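Local coordinates for protein endoglucanase (Bacillus akibai, PDB 1UWW) that hydrolyses internal beta-1,4-glucosidic linkages of cellulose, and whose family 28 carbohydrate-binding module, the part described here, binds non-crystalline cellulose, at residues I107-Q112 with I149-I154. Residues are numbered along the deposited sequence; the frame is centred on the assembly and turned at random.
Sequences INLVFQ and INVRDI
I149 packs against L109 and I107 in the interior of a beta-sandwich, the fold of this carbohydrate-binding module, where strand 104-111 of one antiparallel sheet faces the end of strand 142-150 of the other. The side chain of I149 reaches the opposite strand with two branches: CG2 lies 3.9 Å from L109 CD2, while CD1 approaches L109 CB at 4.1 Å and I107 CG2 at 4.3 Å. With chi1 at -62°, CG1 sits beside the backbone N, and the extended chi2 (166°) brings CD1 up to L109 CB. N150 points away from strand 104-111, and its OD1 accepts a hydrogen bond from D153 N (2.9 Å, N-H...O angle 142°), an Asx motif whose bond spans the start of the type I turn V151-I154. V151 turns back inward, and its CG1 makes the closest contact between the segments, 3.6 Å from L109 CD2; this one methyl thus touches both I149 CG2 and V151 CG1, which lie roughly at right angles to each other around it. V89 of the neighbouring strand 88-97 touches both L109 and V151, and M166 of strand 165-173 packs on L109 and F111, extending the apolar layer between the sheets. R152 forms salt bridges with D87 and D159, and D153 with K124 of strand 120-129. I154 returns to the core, where F111 offers an edge of its ring rather than a face: CE2 lies 4.0 Å from V151 CG1 and 4.2 Å from I154 CD1, both methyls near the ring plane.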
ATOM      1  N   ILE A 107      -1.685  -0.486   6.599  1.00 17.22           N
ATOM      2  CA  ILE A 107      -1.113   0.632   7.341  1.00 17.08           C
ATOM      3  C   ILE A 107      -0.171   1.413   6.415  1.00 16.36           C
ATOM      4  O   ILE A 107       0.767   0.827   5.837  1.00 16.94           O
ATOM      5  CB  ILE A 107      -0.363   0.124   8.595  1.00 17.57           C
ATOM      6  CG1 ILE A 107      -1.347  -0.638   9.491  1.00 18.89           C
ATOM      7  CG2 ILE A 107       0.260   1.291   9.322  1.00 18.67           C
ATOM      8  CD1 ILE A 107      -0.711  -1.212  10.712  1.00 19.70           C
ATOM      9  N   ASN A 108      -0.417   2.713   6.248  1.00 16.40           N
ATOM     10  CA  ASN A 108       0.427   3.587   5.454  1.00 17.19           C
ATOM     11  C   ASN A 108       0.958   4.732   6.265  1.00 17.71           C
ATOM     12  O   ASN A 108       0.396   5.143   7.266  1.00 16.89           O
ATOM     13  CB  ASN A 108      -0.352   4.130   4.250  1.00 18.57           C
ATOM     14  CG  ASN A 108      -0.556   3.080   3.149  1.00 21.55           C
ATOM     15  OD1 ASN A 108      -1.652   2.587   2.987  1.00 26.01           O
ATOM     16  ND2 ASN A 108       0.546   2.671   2.476  1.00 22.42           N
ATOM     17  N   LEU A 109       2.113   5.221   5.848  1.00 17.85           N
ATOM     18  CA  LEU A 109       2.831   6.272   6.547  1.00 18.08           C
ATOM     19  C   LEU A 109       3.060   7.427   5.583  1.00 18.07           C
ATOM     20  O   LEU A 109       3.603   7.238   4.492  1.00 17.63           O
ATOM     21  CB  LEU A 109       4.160   5.710   7.021  1.00 19.04           C
ATOM     22  CG  LEU A 109       5.143   6.652   7.698  1.00 21.16           C
ATOM     23  CD1 LEU A 109       4.622   7.151   9.013  1.00 22.39           C
ATOM     24  CD2 LEU A 109       6.506   5.945   7.930  1.00 22.67           C
ATOM     25  N   VAL A 110       2.678   8.620   6.005  1.00 17.75           N
ATOM     26  CA  VAL A 110       2.722   9.835   5.204  1.00 17.93           C
ATOM     27  C   VAL A 110       3.398  10.926   6.010  1.00 17.49           C
ATOM     28  O   VAL A 110       3.236  11.010   7.232  1.00 18.54           O
ATOM     29  CB  VAL A 110       1.303  10.295   4.794  1.00 19.69           C
ATOM     30  CG1 VAL A 110       1.319  11.638   4.051  1.00 22.11           C
ATOM     31  CG2 VAL A 110       0.640   9.220   3.966  1.00 21.60           C
ATOM     32  N   PHE A 111       4.231  11.727   5.355  1.00 16.82           N
ATOM     33  CA  PHE A 111       4.723  12.976   5.899  1.00 17.88           C
ATOM     34  C   PHE A 111       4.265  14.123   5.027  1.00 17.53           C
ATOM     35  O   PHE A 111       3.897  13.931   3.865  1.00 18.06           O
ATOM     36  CB  PHE A 111       6.261  12.991   5.961  1.00 17.80           C
ATOM     37  CG  PHE A 111       6.849  11.872   6.758  1.00 19.34           C
ATOM     38  CD1 PHE A 111       6.832  11.891   8.145  1.00 18.33           C
ATOM     39  CD2 PHE A 111       7.421  10.787   6.133  1.00 21.88           C
ATOM     40  CE1 PHE A 111       7.389  10.840   8.864  1.00 19.34           C
ATOM     41  CE2 PHE A 111       7.974   9.757   6.865  1.00 22.12           C
ATOM     42  CZ  PHE A 111       7.941   9.795   8.213  1.00 19.93           C
ATOM     43  N   GLN A 112       4.296  15.320   5.565  1.00 17.62           N
ATOM     44  CA  GLN A 112       3.872  16.491   4.800  1.00 17.82           C
ATOM     45  C   GLN A 112       4.930  17.616   4.770  1.00 18.53           C
ATOM     46  O   GLN A 112       4.674  18.733   5.244  1.00 19.69           O
ATOM     47  CB  GLN A 112       2.542  16.989   5.366  1.00 19.34           C
ATOM     48  CG  GLN A 112       1.444  15.945   5.408  1.00 19.72           C
ATOM     49  CD  GLN A 112       0.085  16.577   5.521  1.00 22.62           C
ATOM     50  OE1 GLN A 112      -0.481  16.651   6.599  1.00 23.00           O
ATOM     51  NE2 GLN A 112      -0.426  17.073   4.405  1.00 24.09           N
ATOM     52  N   ILE A 149       8.284   0.169   8.727  1.00 18.52           N
ATOM     53  CA  ILE A 149       8.011   0.782   7.424  1.00 19.19           C
ATOM     54  C   ILE A 149       9.269   1.519   6.959  1.00 18.77           C
ATOM     55  O   ILE A 149       9.798   2.359   7.663  1.00 18.66           O
ATOM     56  CB  ILE A 149       6.800   1.742   7.494  1.00 19.16           C
ATOM     57  CG1 ILE A 149       5.521   0.948   7.890  1.00 20.78           C
ATOM     58  CG2 ILE A 149       6.584   2.443   6.173  1.00 21.09           C
ATOM     59  CD1 ILE A 149       4.367   1.786   8.311  1.00 23.02           C
ATOM     60  N   ASN A 150       9.736   1.171   5.761  1.00 18.57           N
ATOM     61  CA  ASN A 150      10.966   1.701   5.212  1.00 18.96           C
ATOM     62  C   ASN A 150      10.756   3.129   4.718  1.00 17.67           C
ATOM     63  O   ASN A 150       9.924   3.392   3.853  1.00 19.82           O
ATOM     64  CB  ASN A 150      11.450   0.802   4.078  1.00 19.74           C
ATOM     65  CG  ASN A 150      12.841   1.162   3.584  1.00 21.43           C
ATOM     66  OD1 ASN A 150      13.143   2.323   3.327  1.00 22.71           O
ATOM     67  ND2 ASN A 150      13.708   0.150   3.469  1.00 25.94           N
ATOM     68  N   VAL A 151      11.515   4.045   5.298  1.00 18.10           N
ATOM     69  CA  VAL A 151      11.541   5.442   4.861  1.00 18.26           C
ATOM     70  C   VAL A 151      12.822   5.845   4.111  1.00 18.84           C
ATOM     71  O   VAL A 151      12.874   6.918   3.520  1.00 18.96           O
ATOM     72  CB  VAL A 151      11.303   6.414   6.037  1.00 18.20           C
ATOM     73  CG1 VAL A 151       9.887   6.233   6.606  1.00 17.89           C
ATOM     74  CG2 VAL A 151      12.338   6.235   7.147  1.00 18.85           C
ATOM     75  N   ARG A 152      13.836   4.997   4.167  1.00 19.20           N
ATOM     76  CA  ARG A 152      15.040   5.153   3.346  1.00 19.81           C
ATOM     77  C   ARG A 152      14.657   5.197   1.872  1.00 21.15           C
ATOM     78  O   ARG A 152      15.265   5.936   1.086  1.00 22.00           O
ATOM     79  CB  ARG A 152      16.005   4.015   3.654  1.00 20.18           C
ATOM     80  CG  ARG A 152      17.334   4.072   2.899  1.00 20.63           C
ATOM     81  CD  ARG A 152      18.038   5.393   2.978  1.00 21.64           C
ATOM     82  NE  ARG A 152      18.109   5.934   4.329  1.00 20.18           N
ATOM     83  CZ  ARG A 152      18.424   7.195   4.597  1.00 21.53           C
ATOM     84  NH1 ARG A 152      18.726   8.024   3.606  1.00 21.33           N
ATOM     85  NH2 ARG A 152      18.433   7.674   5.830  1.00 19.62           N
ATOM     86  N   ASP A 153      13.600   4.479   1.517  1.00 21.92           N
ATOM     87  CA  ASP A 153      13.135   4.374   0.134  1.00 23.44           C
ATOM     88  C   ASP A 153      12.305   5.553  -0.350  1.00 23.73           C
ATOM     89  O   ASP A 153      11.885   5.564  -1.520  1.00 26.40           O
ATOM     90  CB  ASP A 153      12.411   3.039  -0.061  1.00 25.33           C
ATOM     91  CG  ASP A 153      13.384   1.850  -0.035  1.00 28.38           C
ATOM     92  OD1 ASP A 153      14.616   2.090  -0.118  1.00 36.86           O
ATOM     93  OD2 ASP A 153      13.035   0.663   0.091  1.00 33.21           O
ATOM     94  N   ILE A 154      12.099   6.577   0.473  1.00 22.01           N
ATOM     95  CA  ILE A 154      11.448   7.806   0.014  1.00 21.18           C
ATOM     96  C   ILE A 154      12.499   8.670  -0.651  1.00 22.46           C
ATOM     97  O   ILE A 154      13.320   9.280   0.015  1.00 22.36           O
ATOM     98  CB  ILE A 154      10.755   8.555   1.196  1.00 20.84           C
ATOM     99  CG1 ILE A 154       9.688   7.672   1.856  1.00 21.18           C
ATOM    100  CG2 ILE A 154      10.078   9.848   0.726  1.00 21.10           C
ATOM    101  CD1 ILE A 154       9.122   8.214   3.147  1.00 21.57           C
TER